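Local atomic coordinates of periplasmic branched-chain amino acid-binding protein (Burkholderia mallei, PDB entry 3I09), a protein that probably binds branched-chain amino acids or related small carboxylates in the periplasm for an ABC transporter, and holds acetoacetic acid in this crystal structure. Residues S14-D19 / H52-D57; G78-T83 / A148-G153; V118-D123 / G327-D332; S194-L199 / K222-A227; Q308-K313 / G321-D326. One frame throughout, in Å; residues are numbered along the deposited sequence.

Interaction 1: S14-D19 / H52-D57. With EDO (1,2-ethanediol), chain L.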
# COMPACT_ATOMS: atom_id res chain seq x y z
N SER A 14 -15.50 -0.36 5.13
CA SER A 14 -16.54 0.63 5.43
C SER A 14 -16.11 2.08 5.64
O SER A 14 -16.95 2.96 5.60
CB SER A 14 -17.36 0.17 6.65
OG SER A 14 -16.57 -0.17 7.79
N GLY A 15 -14.83 2.34 5.88
CA GLY A 15 -14.35 3.69 6.22
C GLY A 15 -13.52 4.34 5.11
O GLY A 15 -13.74 4.10 3.91
N LEU A 16 -12.55 5.15 5.52
CA LEU A 16 -11.84 6.05 4.61
C LEU A 16 -10.93 5.31 3.60
O LEU A 16 -10.44 5.94 2.66
CB LEU A 16 -11.01 7.05 5.39
CG LEU A 16 -9.68 6.59 6.00
CD1 LEU A 16 -8.94 7.81 6.54
CD2 LEU A 16 -9.86 5.55 7.13
N TYR A 17 -10.68 4.01 3.80
CA TYR A 17 -9.86 3.21 2.87
C TYR A 17 -10.66 2.20 2.02
O TYR A 17 -10.06 1.43 1.26
CB TYR A 17 -8.74 2.49 3.63
CG TYR A 17 -7.82 3.41 4.39
CD1 TYR A 17 -7.37 4.57 3.83
CD2 TYR A 17 -7.37 3.09 5.69
CE1 TYR A 17 -6.49 5.42 4.51
CE2 TYR A 17 -6.51 3.93 6.39
CZ TYR A 17 -6.07 5.09 5.79
OH TYR A 17 -5.21 5.95 6.44
N ALA A 18 -11.98 2.25 2.10
CA ALA A 18 -12.81 1.23 1.43
C ALA A 18 -12.69 1.28 -0.09
O ALA A 18 -12.62 0.24 -0.74
CB ALA A 18 -14.30 1.37 1.85
N ASP A 19 -12.61 2.48 -0.65
CA ASP A 19 -12.63 2.62 -2.12
C ASP A 19 -11.35 2.13 -2.73
O ASP A 19 -11.36 1.55 -3.80
CB ASP A 19 -12.85 4.08 -2.56
CG ASP A 19 -14.23 4.58 -2.29
OD1 ASP A 19 -15.18 3.78 -2.25
OD2 ASP A 19 -14.35 5.82 -2.13
N HIS A 52 -12.32 -4.94 9.21
CA HIS A 52 -11.71 -4.59 10.51
C HIS A 52 -12.15 -3.26 11.08
O HIS A 52 -11.82 -2.96 12.23
CB HIS A 52 -10.18 -4.71 10.54
CG HIS A 52 -9.43 -3.88 9.55
ND1 HIS A 52 -9.67 -2.55 9.31
CD2 HIS A 52 -8.33 -4.20 8.82
CE1 HIS A 52 -8.77 -2.08 8.47
NE2 HIS A 52 -7.95 -3.07 8.14
N GLN A 53 -12.87 -2.48 10.29
CA GLN A 53 -13.40 -1.20 10.73
C GLN A 53 -12.28 -0.28 11.25
O GLN A 53 -12.50 0.56 12.10
CB GLN A 53 -14.46 -1.42 11.83
CG GLN A 53 -15.46 -2.53 11.49
CD GLN A 53 -16.69 -2.51 12.36
OE1 GLN A 53 -17.26 -1.43 12.63
NE2 GLN A 53 -17.14 -3.68 12.78
N ASN A 54 -11.07 -0.44 10.72
CA ASN A 54 -9.91 0.33 11.21
C ASN A 54 -9.61 0.18 12.70
O ASN A 54 -9.11 1.11 13.34
CB ASN A 54 -10.00 1.78 10.78
CG ASN A 54 -9.89 1.91 9.30
OD1 ASN A 54 -8.89 1.47 8.73
ND2 ASN A 54 -10.92 2.50 8.65
N LYS A 55 -9.86 -1.04 13.20
CA LYS A 55 -9.57 -1.41 14.57
C LYS A 55 -8.57 -2.56 14.59
O LYS A 55 -8.87 -3.69 14.14
CB LYS A 55 -10.85 -1.87 15.28
CG LYS A 55 -11.96 -0.81 15.37
CD LYS A 55 -11.58 0.46 16.04
CE LYS A 55 -12.83 1.38 16.16
NZ LYS A 55 -12.48 2.70 16.68
N ALA A 56 -7.39 -2.30 15.15
CA ALA A 56 -6.34 -3.33 15.21
C ALA A 56 -6.80 -4.55 15.98
O ALA A 56 -6.44 -5.71 15.66
CB ALA A 56 -5.07 -2.75 15.85
N ASP A 57 -7.56 -4.32 17.05
CA ASP A 57 -8.02 -5.46 17.87
C ASP A 57 -9.01 -6.36 17.14
O ASP A 57 -8.92 -7.59 17.27
CB ASP A 57 -8.51 -5.04 19.28
CG ASP A 57 -9.75 -4.13 19.29
OD1 ASP A 57 -10.21 -3.61 18.25
OD2 ASP A 57 -10.23 -3.88 20.42
C1 EDO L . -8.93 -0.84 18.69
O1 EDO L . -7.82 -1.67 18.32
C2 EDO L . -8.49 0.62 18.78
O2 EDO L . -8.66 1.24 17.49
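N54 turns CG opposite its carbonyl carbon (chi1 -67°), which carries its carboxamide over to L16 and Y17. L16 takes the less common torsion between its own N and carbonyl carbon (chi1 77°), and this folds the leucine onto the tyrosine next door, CG of L16 standing 3.6 Å above the plane of the Y17 ring, over its centre. The amide then meets both: ND2 of N54 comes to 3.6 Å from CD2 of L16, while OD1 of N54 lies 3.8 Å from CD2 of Y17, amide and ring planes nearly perpendicular. No hydrogen bond crosses here. The amide's polar ends are spoken for elsewhere, OD1 by N80 and ND2 by D12, an aspartate that also takes the backbone N of Y17. Further out, OG of S14 bonds D51 and passes Q53. A type I turn from G15 to A18 shapes one side; on the other, N54 N bonds ND1 of H52 at 2.9 Å. The OH of Y17, a pocket residue, is hydrogen-bonded to that of Y150. The contact lies just past two adjacent parallel strands: 14-19 links strand 5-11 to helix 22-36, whereas the other segment follows strand 43-51, with K55 as N-cap of helix 56-69.

Interaction 2: G78-T83 / A148-G153. With AAE (acetoacetic acid), chain C.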
# COMPACT_ATOMS: atom_id res chain seq x y z
N GLY A 78 -5.08 -6.26 4.47
CA GLY A 78 -5.47 -5.10 3.69
C GLY A 78 -4.92 -3.80 4.26
O GLY A 78 -3.76 -3.71 4.65
N THR A 79 -5.76 -2.78 4.25
CA THR A 79 -5.34 -1.43 4.61
C THR A 79 -5.21 -1.28 6.14
O THR A 79 -5.65 -2.12 6.91
CB THR A 79 -6.31 -0.40 4.02
OG1 THR A 79 -7.65 -0.75 4.36
CG2 THR A 79 -6.21 -0.35 2.46
N ASN A 80 -4.53 -0.19 6.52
CA ASN A 80 -4.38 0.28 7.89
C ASN A 80 -3.20 -0.41 8.59
O ASN A 80 -3.26 -1.59 8.94
CB ASN A 80 -5.68 0.15 8.67
CG ASN A 80 -5.58 0.78 10.07
OD1 ASN A 80 -4.55 0.60 10.77
ND2 ASN A 80 -6.62 1.52 10.49
N SER A 81 -2.10 0.34 8.76
CA SER A 81 -0.88 -0.22 9.31
C SER A 81 -1.01 -0.67 10.77
O SER A 81 -0.29 -1.55 11.18
CB SER A 81 0.31 0.74 9.19
OG SER A 81 0.75 0.87 7.85
N ALA A 82 -1.92 -0.07 11.55
CA ALA A 82 -2.13 -0.54 12.93
C ALA A 82 -2.68 -1.97 12.87
O ALA A 82 -2.22 -2.86 13.62
CB ALA A 82 -3.06 0.39 13.72
N THR A 83 -3.65 -2.21 11.97
CA THR A 83 -4.18 -3.56 11.79
C THR A 83 -3.15 -4.50 11.18
O THR A 83 -3.07 -5.68 11.56
CB THR A 83 -5.48 -3.63 10.97
OG1 THR A 83 -5.21 -3.45 9.58
CG2 THR A 83 -6.50 -2.61 11.43
N ALA A 148 -1.04 11.64 10.00
CA ALA A 148 -2.07 10.82 10.63
C ALA A 148 -1.50 10.18 11.90
O ALA A 148 -0.43 9.56 11.88
CB ALA A 148 -2.60 9.74 9.69
N ASP A 149 -2.25 10.29 12.99
CA ASP A 149 -1.80 9.89 14.32
C ASP A 149 -1.96 8.41 14.60
O ASP A 149 -2.78 8.02 15.42
CB ASP A 149 -2.54 10.72 15.39
CG ASP A 149 -1.94 10.56 16.81
OD1 ASP A 149 -0.78 10.08 16.94
OD2 ASP A 149 -2.65 10.93 17.79
N TYR A 150 -1.19 7.60 13.88
CA TYR A 150 -1.13 6.16 14.10
C TYR A 150 0.09 5.63 13.34
O TYR A 150 0.84 6.41 12.77
CB TYR A 150 -2.42 5.43 13.68
CG TYR A 150 -2.66 5.27 12.21
CD1 TYR A 150 -2.84 6.38 11.39
CD2 TYR A 150 -2.80 4.00 11.64
CE1 TYR A 150 -3.09 6.22 10.00
CE2 TYR A 150 -3.04 3.85 10.29
CZ TYR A 150 -3.22 4.95 9.48
OH TYR A 150 -3.47 4.76 8.13
N ALA A 151 0.30 4.32 13.39
CA ALA A 151 1.54 3.71 12.90
C ALA A 151 1.93 4.12 11.50
O ALA A 151 3.10 4.33 11.21
CB ALA A 151 1.46 2.18 12.97
N PHE A 152 0.95 4.22 10.60
CA PHE A 152 1.25 4.60 9.23
C PHE A 152 1.81 6.01 9.10
O PHE A 152 2.84 6.21 8.47
CB PHE A 152 0.01 4.47 8.32
CG PHE A 152 0.22 5.05 6.97
CD1 PHE A 152 1.05 4.41 6.05
CD2 PHE A 152 -0.39 6.25 6.61
CE1 PHE A 152 1.25 4.94 4.79
CE2 PHE A 152 -0.17 6.81 5.36
CZ PHE A 152 0.65 6.14 4.44
N GLY A 153 1.11 7.00 9.67
CA GLY A 153 1.57 8.38 9.60
C GLY A 153 2.95 8.54 10.18
O GLY A 153 3.82 9.18 9.58
O1 AAE C . -0.73 1.73 5.98
C2 AAE C . -1.73 2.46 6.05
O3 AAE C . -2.35 2.64 7.12
C4 AAE C . -2.17 3.20 4.80
C5 AAE C . -3.20 2.42 4.03
O8 AAE C . -3.44 1.22 4.29
C9 AAE C . -3.79 3.13 2.85
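S81 and Y150 touch, but no hydrogen bond passes between the two segments; both bind the ligand. Acetoacetic acid O3 is gripped twice, by S81 N at 2.8 Å and by Y150 OH at 2.6 Å. The other carboxylate oxygen, O1, takes a short bond of 2.5 Å from S81 OG. N80 N points almost straight at the keto oxygen O8, 2.9 Å away (172°). N80 is also the N-cap of helix 81-94: its OD1 accepts T83 N at 3.2 Å and A82 N more weakly, T83 OG1 returns a bond to N80 O, and ND2 of N80 goes to N54.

This is the cleft of a type I periplasmic binding protein, where helices 81-94 and 151-166 bring their N-terminal ends to the carboxylate; their dipoles would probably add to its hold.

The rest is packing. F152, with CG opposite its backbone N (chi1 171°), lays a ring face under the ligand, whose C4 stands 3.6 Å above the F152 plane, over its centre. The Y150 ring turns its edge to S81 N and A82 N; N80 OD1 approaches Y150 CE2 obliquely at 3.6 Å, amide and ring planes 61° apart, and A82 CB touches Y150 CD2 at 4.2 Å.

Interaction 3: V118-D123 / G327-D332. With AAE (acetoacetic acid), chain C; EDO (1,2-ethanediol), chain H.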
# COMPACT_ATOMS: atom_id res chain seq x y z
N VAL A 118 5.11 -11.31 4.23
CA VAL A 118 5.46 -10.76 2.96
C VAL A 118 4.80 -9.39 2.86
O VAL A 118 3.59 -9.28 3.10
CB VAL A 118 4.98 -11.66 1.81
CG1 VAL A 118 5.29 -11.02 0.44
CG2 VAL A 118 5.63 -13.03 1.95
N HIS A 119 5.57 -8.37 2.46
CA HIS A 119 5.03 -7.03 2.25
C HIS A 119 5.07 -6.80 0.74
O HIS A 119 6.12 -6.63 0.14
CB HIS A 119 5.81 -5.97 3.05
CG HIS A 119 5.01 -4.71 3.33
ND1 HIS A 119 5.57 -3.60 3.92
CD2 HIS A 119 3.70 -4.43 3.17
CE1 HIS A 119 4.65 -2.66 4.04
NE2 HIS A 119 3.50 -3.13 3.60
N TYR A 120 3.88 -6.85 0.13
CA TYR A 120 3.80 -7.16 -1.28
C TYR A 120 3.82 -5.99 -2.26
O TYR A 120 4.42 -6.11 -3.34
CB TYR A 120 2.57 -8.03 -1.57
CG TYR A 120 2.62 -8.79 -2.89
CD1 TYR A 120 3.20 -10.05 -2.96
CD2 TYR A 120 1.99 -8.28 -4.05
CE1 TYR A 120 3.19 -10.78 -4.15
CE2 TYR A 120 2.00 -9.00 -5.26
CZ TYR A 120 2.59 -10.26 -5.29
OH TYR A 120 2.63 -11.00 -6.46
N ALA A 121 3.14 -4.89 -1.92
CA ALA A 121 2.83 -3.84 -2.91
C ALA A 121 3.66 -2.57 -2.86
O ALA A 121 4.11 -2.06 -3.90
CB ALA A 121 1.35 -3.49 -2.88
N TYR A 122 3.84 -2.04 -1.67
CA TYR A 122 4.55 -0.77 -1.46
C TYR A 122 4.90 -0.68 0.03
O TYR A 122 4.37 -1.42 0.82
CB TYR A 122 3.73 0.45 -1.85
CG TYR A 122 2.63 0.77 -0.89
CD1 TYR A 122 1.52 -0.06 -0.78
CD2 TYR A 122 2.75 1.81 0.02
CE1 TYR A 122 0.50 0.20 0.17
CE2 TYR A 122 1.72 2.11 0.94
CZ TYR A 122 0.63 1.29 1.03
OH TYR A 122 -0.36 1.57 1.96
N ASP A 123 5.79 0.24 0.39
CA ASP A 123 5.92 0.61 1.80
C ASP A 123 6.32 2.06 1.93
O ASP A 123 6.55 2.76 0.93
CB ASP A 123 6.85 -0.33 2.63
CG ASP A 123 8.32 -0.27 2.23
OD1 ASP A 123 8.80 0.79 1.80
OD2 ASP A 123 8.98 -1.34 2.37
N GLY A 327 11.21 -10.01 3.86
CA GLY A 327 9.80 -10.15 3.51
C GLY A 327 9.31 -9.20 2.42
O GLY A 327 8.19 -9.34 1.97
N SER A 328 10.09 -8.21 2.03
CA SER A 328 9.64 -7.31 0.99
C SER A 328 9.61 -8.00 -0.37
O SER A 328 10.57 -8.65 -0.75
CB SER A 328 10.53 -6.08 0.88
OG SER A 328 10.32 -5.24 1.99
N MSE A 329 8.53 -7.80 -1.10
CA MSE A 329 8.49 -8.14 -2.53
C MSE A 329 9.12 -7.00 -3.29
O MSE A 329 8.58 -5.89 -3.32
CB MSE A 329 7.04 -8.41 -3.01
CG MSE A 329 6.97 -9.32 -4.26
SE MSE A 329 7.32 -8.32 -5.85
CE MSE A 329 5.49 -7.73 -6.21
N ILE A 330 10.31 -7.26 -3.88
CA ILE A 330 11.07 -6.27 -4.61
C ILE A 330 10.60 -6.18 -6.06
O ILE A 330 10.62 -7.18 -6.81
CB ILE A 330 12.59 -6.60 -4.52
CG1 ILE A 330 13.03 -6.72 -3.05
CG2 ILE A 330 13.39 -5.50 -5.23
CD1 ILE A 330 12.84 -5.46 -2.21
N HIS A 331 10.12 -5.00 -6.43
CA HIS A 331 9.61 -4.71 -7.75
C HIS A 331 9.77 -3.20 -8.01
O HIS A 331 9.77 -2.38 -7.07
CB HIS A 331 8.14 -5.17 -7.91
CG HIS A 331 7.19 -4.59 -6.88
ND1 HIS A 331 7.32 -4.79 -5.52
CD2 HIS A 331 6.07 -3.83 -7.02
CE1 HIS A 331 6.37 -4.14 -4.87
NE2 HIS A 331 5.58 -3.58 -5.76
N ASP A 332 9.88 -2.85 -9.28
CA ASP A 332 10.04 -1.46 -9.68
C ASP A 332 8.85 -0.63 -9.18
O ASP A 332 7.71 -1.10 -9.16
CB ASP A 332 10.07 -1.32 -11.20
CG ASP A 332 11.34 -1.89 -11.84
OD1 ASP A 332 12.31 -2.29 -11.15
OD2 ASP A 332 11.31 -1.92 -13.11
O1 AAE C . -0.73 1.73 5.98
C2 AAE C . -1.73 2.46 6.05
O3 AAE C . -2.35 2.64 7.12
C4 AAE C . -2.17 3.20 4.80
C5 AAE C . -3.20 2.42 4.03
O8 AAE C . -3.44 1.22 4.29
C9 AAE C . -3.79 3.13 2.85
C1 EDO H . 12.68 -6.11 -9.10
O1 EDO H . 12.98 -4.73 -9.32
C2 EDO H . 13.69 -7.01 -9.79
O2 EDO H . 13.03 -7.97 -10.62
O HOH W 1 7.03 -4.47 -1.42
O HOH W 2 8.03 -3.75 1.24
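H119 is tied to the other segment through both its backbone N and its O: H119 N gives to G327 O at 2.8 Å, and H119 O receives M329 N at 3.0 Å in a practically straight bond (179°). A third bond comes from a side chain, H331 NE2 reaching A121 O at 2.8 Å, with the acceptor near the plane of the imidazole. The same ring sends ND1 to M329 O at 2.8 Å; with both nitrogens facing carbonyls, the histidine may well be doubly protonated. One water donates to H119 O and to M329 O, and another links S328 OG with OD2 of D123, whose OD1 caps A126 N at the start of helix 124-137. Y120 O, by contrast, is buried with no hydrogen-bonding partner in the model.

H119 and S328 make a single beta bridge, which joins strand 117-119, outermost in the six-stranded sheet of one lobe, to strand 329-338 of the antiparallel sheet. The 118-123 segment then runs on into that helix, consistent with one of the interlobe crossovers of a type I binding protein.

Packing centres on the selenomethionine M329. Its chain bends at chi2 and chi3, bringing CE over the Y120 ring, 4.0 Å from the centroid, a CH-pi contact; SE stands higher above the same face. That methyl also lies over a face of the H331 ring, wedged between the two aromatics. Y120 OH continues to S285 and T289. Y122 looks the other way, its OH 3.6 Å from C5 of acetoacetic acid.

Interaction 4: S194-L199 / K222-A227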
# COMPACT_ATOMS: atom_id res chain seq x y z
N SER A 194 4.14 27.93 9.63
CA SER A 194 5.53 27.46 9.65
C SER A 194 6.41 28.07 8.55
O SER A 194 7.62 28.02 8.64
CB SER A 194 5.60 25.94 9.50
OG SER A 194 5.47 25.57 8.14
N LYS A 195 5.79 28.59 7.50
CA LYS A 195 6.48 29.10 6.30
C LYS A 195 7.31 28.08 5.49
O LYS A 195 8.05 28.46 4.61
CB LYS A 195 7.34 30.32 6.65
CG LYS A 195 6.56 31.42 7.39
N ALA A 196 7.14 26.78 5.74
CA ALA A 196 7.75 25.75 4.91
C ALA A 196 7.29 25.88 3.45
O ALA A 196 6.17 26.33 3.21
CB ALA A 196 7.37 24.37 5.46
N GLN A 197 8.14 25.44 2.51
CA GLN A 197 7.83 25.38 1.08
C GLN A 197 6.86 24.23 0.75
O GLN A 197 5.97 24.37 -0.09
CB GLN A 197 9.11 25.16 0.25
CG GLN A 197 10.05 26.34 0.21
CD GLN A 197 11.44 26.00 -0.30
OE1 GLN A 197 12.04 25.03 0.12
NE2 GLN A 197 11.97 26.83 -1.24
N ILE A 198 7.04 23.11 1.43
CA ILE A 198 6.31 21.88 1.15
C ILE A 198 5.49 21.47 2.38
O ILE A 198 6.03 21.41 3.50
CB ILE A 198 7.29 20.73 0.81
CG1 ILE A 198 8.27 21.14 -0.31
CG2 ILE A 198 6.54 19.41 0.50
CD1 ILE A 198 7.58 21.56 -1.66
N LEU A 199 4.20 21.17 2.16
CA LEU A 199 3.35 20.48 3.13
C LEU A 199 3.29 19.01 2.78
O LEU A 199 2.72 18.63 1.74
CB LEU A 199 1.93 21.07 3.12
CG LEU A 199 0.87 20.49 4.09
CD1 LEU A 199 1.33 20.65 5.51
CD2 LEU A 199 -0.48 21.16 3.92
N LYS A 222 -1.79 28.50 -2.11
CA LYS A 222 -1.22 29.76 -2.62
C LYS A 222 0.22 29.95 -2.15
O LYS A 222 1.01 30.59 -2.85
CB LYS A 222 -2.04 30.94 -2.11
CG LYS A 222 -3.45 31.02 -2.67
CD LYS A 222 -4.26 32.00 -1.83
CE LYS A 222 -5.66 32.24 -2.36
NZ LYS A 222 -6.55 32.75 -1.25
N THR A 223 0.56 29.43 -0.98
CA THR A 223 1.86 29.69 -0.39
C THR A 223 2.72 28.45 -0.13
O THR A 223 3.92 28.58 0.13
CB THR A 223 1.74 30.49 0.92
OG1 THR A 223 1.09 29.69 1.93
CG2 THR A 223 0.96 31.75 0.69
N MSE A 224 2.13 27.26 -0.23
CA MSE A 224 2.86 26.00 -0.01
C MSE A 224 2.50 25.03 -1.16
O MSE A 224 1.38 25.06 -1.68
CB MSE A 224 2.48 25.33 1.34
CG MSE A 224 2.54 26.18 2.63
SE MSE A 224 1.89 25.12 4.07
CE MSE A 224 3.57 24.29 4.67
N LYS A 225 3.45 24.20 -1.58
CA LYS A 225 3.16 23.08 -2.44
C LYS A 225 2.81 21.83 -1.59
O LYS A 225 3.46 21.57 -0.58
CB LYS A 225 4.35 22.78 -3.35
CG LYS A 225 4.48 23.71 -4.55
CD LYS A 225 5.28 23.03 -5.69
CE LYS A 225 5.35 23.88 -6.98
NZ LYS A 225 5.95 23.08 -8.13
N LEU A 226 1.79 21.08 -2.00
CA LEU A 226 1.44 19.84 -1.30
C LEU A 226 2.28 18.70 -1.85
O LEU A 226 2.47 18.62 -3.04
CB LEU A 226 -0.04 19.50 -1.48
CG LEU A 226 -1.04 20.60 -1.14
CD1 LEU A 226 -2.49 20.12 -1.41
CD2 LEU A 226 -0.89 21.07 0.28
N ALA A 227 2.82 17.87 -0.96
CA ALA A 227 3.44 16.62 -1.36
C ALA A 227 2.51 15.52 -0.84
O ALA A 227 2.42 15.26 0.36
CB ALA A 227 4.83 16.49 -0.80
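Q197 O, L199 and K225 zip the two segments into a parallel ladder: K225 N gives to Q197 O at 2.9 Å, L199 N to K225 O at 2.9 Å, and A227 N to L199 O at 2.8 Å. Strands 198-202 and 225-228 are thus neighbours in the four-stranded parallel sheet, connected through helix 205-217 as a beta-alpha-beta crossover. On the face carrying L199 and L226, these two leucines lie side by side and point the same way, CD2 of L199 touching CD2 of L226 at 3.7 Å. The selenomethionine M224 bends at its last torsion (chi3 90°) and drops CE between A196 CB and L199 CB, 3.9 Å from each. Helix 185-193 packs on L199, and helix 205-217 on L226. The opposite face has I198, whose CG2 meets A227 CB at 3.6 Å while its CD1 rests on K225 CB; W143 of the neighbouring strand touches both I198 and A227. Before the strand, S194 OG accepts A196 N in an ST turn and is also hydrogen-bonded to A191 O. Every hydrogen bond across the contact is backbone to backbone, while the side chains add mainly apolar contacts on both faces, the lysine through its CB.

Interaction 5: Q308-K313 / G321-D326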
# COMPACT_ATOMS: atom_id res chain seq x y z
N GLN A 308 9.20 -21.74 -0.72
CA GLN A 308 8.81 -21.54 -2.12
C GLN A 308 8.68 -20.05 -2.42
O GLN A 308 9.20 -19.60 -3.44
CB GLN A 308 7.48 -22.21 -2.50
CG GLN A 308 7.53 -23.71 -2.66
CD GLN A 308 8.35 -24.14 -3.88
OE1 GLN A 308 8.56 -23.37 -4.85
NE2 GLN A 308 8.77 -25.37 -3.86
N LEU A 309 7.99 -19.29 -1.57
CA LEU A 309 7.82 -17.87 -1.83
C LEU A 309 9.16 -17.14 -1.98
O LEU A 309 9.28 -16.23 -2.81
CB LEU A 309 6.96 -17.21 -0.75
CG LEU A 309 5.47 -17.52 -0.80
CD1 LEU A 309 4.78 -17.08 0.52
CD2 LEU A 309 4.78 -16.89 -2.03
N LYS A 310 10.14 -17.56 -1.20
CA LYS A 310 11.46 -16.92 -1.20
C LYS A 310 12.42 -17.45 -2.23
O LYS A 310 13.52 -16.92 -2.33
CB LYS A 310 12.06 -16.94 0.21
CG LYS A 310 11.30 -15.91 1.08
CD LYS A 310 11.90 -15.53 2.36
CE LYS A 310 10.96 -14.56 3.13
NZ LYS A 310 11.38 -14.28 4.51
N LYS A 311 12.01 -18.41 -3.05
CA LYS A 311 12.86 -18.88 -4.13
C LYS A 311 12.26 -18.77 -5.53
O LYS A 311 12.93 -19.15 -6.47
CB LYS A 311 13.32 -20.32 -3.88
CG LYS A 311 12.28 -21.42 -4.21
CD LYS A 311 12.74 -22.75 -3.59
CE LYS A 311 11.86 -23.93 -4.02
NZ LYS A 311 12.45 -25.25 -3.55
N MSE A 312 11.02 -18.33 -5.68
CA MSE A 312 10.32 -18.24 -6.98
C MSE A 312 10.33 -16.82 -7.51
O MSE A 312 10.03 -15.90 -6.76
CB MSE A 312 8.83 -18.63 -6.82
CG MSE A 312 8.59 -19.99 -6.19
SE MSE A 312 6.82 -20.73 -6.60
CE MSE A 312 7.27 -21.05 -8.50
N LYS A 313 10.58 -16.63 -8.79
CA LYS A 313 10.37 -15.33 -9.40
C LYS A 313 8.86 -15.07 -9.49
O LYS A 313 8.08 -16.02 -9.62
CB LYS A 313 10.96 -15.30 -10.80
CG LYS A 313 12.48 -15.33 -10.86
CD LYS A 313 12.94 -15.32 -12.32
CE LYS A 313 14.47 -15.44 -12.49
NZ LYS A 313 14.91 -15.16 -13.91
N GLY A 321 9.24 -9.52 -10.03
CA GLY A 321 9.97 -9.37 -8.79
C GLY A 321 10.26 -10.65 -8.04
O GLY A 321 10.27 -11.73 -8.61
N TYR A 322 10.57 -10.50 -6.76
CA TYR A 322 10.87 -11.65 -5.91
C TYR A 322 10.69 -11.19 -4.47
O TYR A 322 10.56 -9.99 -4.19
CB TYR A 322 12.30 -12.14 -6.17
CG TYR A 322 13.35 -11.11 -5.87
CD1 TYR A 322 13.70 -10.13 -6.79
CD2 TYR A 322 14.01 -11.10 -4.64
CE1 TYR A 322 14.69 -9.19 -6.49
CE2 TYR A 322 14.95 -10.17 -4.35
CZ TYR A 322 15.28 -9.22 -5.25
OH TYR A 322 16.26 -8.32 -4.90
N ILE A 323 10.66 -12.16 -3.57
CA ILE A 323 10.43 -11.86 -2.15
C ILE A 323 11.72 -12.16 -1.44
O ILE A 323 12.22 -13.30 -1.45
CB ILE A 323 9.26 -12.68 -1.59
CG1 ILE A 323 7.94 -12.31 -2.28
CG2 ILE A 323 9.16 -12.49 -0.03
CD1 ILE A 323 6.78 -13.41 -2.05
N ARG A 324 12.27 -11.15 -0.80
CA ARG A 324 13.61 -11.27 -0.20
C ARG A 324 13.55 -11.58 1.29
O ARG A 324 12.46 -11.70 1.87
CB ARG A 324 14.44 -10.03 -0.48
CG ARG A 324 13.99 -8.80 0.23
CD ARG A 324 14.98 -7.64 -0.05
NE ARG A 324 14.59 -6.52 0.78
CZ ARG A 324 15.03 -5.28 0.65
NH1 ARG A 324 15.91 -4.95 -0.30
NH2 ARG A 324 14.59 -4.36 1.49
N THR A 325 14.72 -11.71 1.91
CA THR A 325 14.82 -12.17 3.28
C THR A 325 13.91 -11.44 4.28
O THR A 325 13.25 -12.07 5.09
CB THR A 325 16.31 -12.13 3.75
OG1 THR A 325 17.07 -12.97 2.88
CG2 THR A 325 16.45 -12.65 5.18
N ASP A 326 13.89 -10.12 4.20
CA ASP A 326 13.12 -9.30 5.17
C ASP A 326 11.62 -9.34 4.94
O ASP A 326 10.86 -8.75 5.72
CB ASP A 326 13.62 -7.84 5.23
CG ASP A 326 13.39 -7.03 3.94
OD1 ASP A 326 12.86 -7.54 2.93
OD2 ASP A 326 13.79 -5.83 3.93
O HOH W 3 11.03 -14.92 -4.38
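R324, whose carbonyl O lies 3.5 Å from K310 CE, pairs its guanidinium with D326. The two flat groups form a side-on salt bridge: at the guanidinium edge, in its plane, D326 OD1 takes NE of R324 at 2.9 Å, and NH2 of R324 reaches D326 OD2 at 3.0 Å. The carboxylate is twisted in this pair, so that OD1 is approached from above its plane while OD2 is met on the syn side. Both partners have further bonds, the arginine to T364 O and the aspartate to S328 N. The Y322 side chain packs on I330 and hydrogen-bonds E360 through its OH.

The bond that crosses comes from K310. Its chain, fully extended beyond CG, runs past I323 at about a right angle and puts NZ 3.0 Å from T325 O, above the plane of that carbonyl.

Helix 302-309 leads into a beta hairpin, strands 314-315 and 320-323, the second of which also pairs with strand 329-338 in the antiparallel sheet. G321 and I314 share the backbone bonding of the hairpin.

A water ties the helix end to the strand: it donates to L309 O and M312 O and accepts I323 N at 2.9 Å. Beside it I323 points into the contact, its CB 3.8 Å from L309 O and its CD1 4.0 Å from L309 CD2. The same isoleucine's CG2 lies against the K310 chain, and beyond it packs M329. K313 CA closes over G321 O, 3.7 Å apart.

Interactions 1, 2 and 3 gather round the acetoacetic acid. Interactions 1 and 2, centres about 10 Å apart, touch through the hydroxyls of Y17 and Y150 and through H52 NE2 and T79 O (2.8 Å), so the loops of interaction 1 form a second shell behind the cleft as well as lending Y17 to it. Interaction 3 reaches the ligand through Y122; its nearest atoms are about 5 Å from interaction 2. Interaction 5 continues interaction 3 outward in the same antiparallel sheet, I330 N bonding Y322 O at 2.8 Å. Interaction 4 stands apart in the four-stranded parallel sheet, in the lobe that also supplies 148-153, its centre about 24 Å from that of interaction 2 and 40 Å from that of interaction 5.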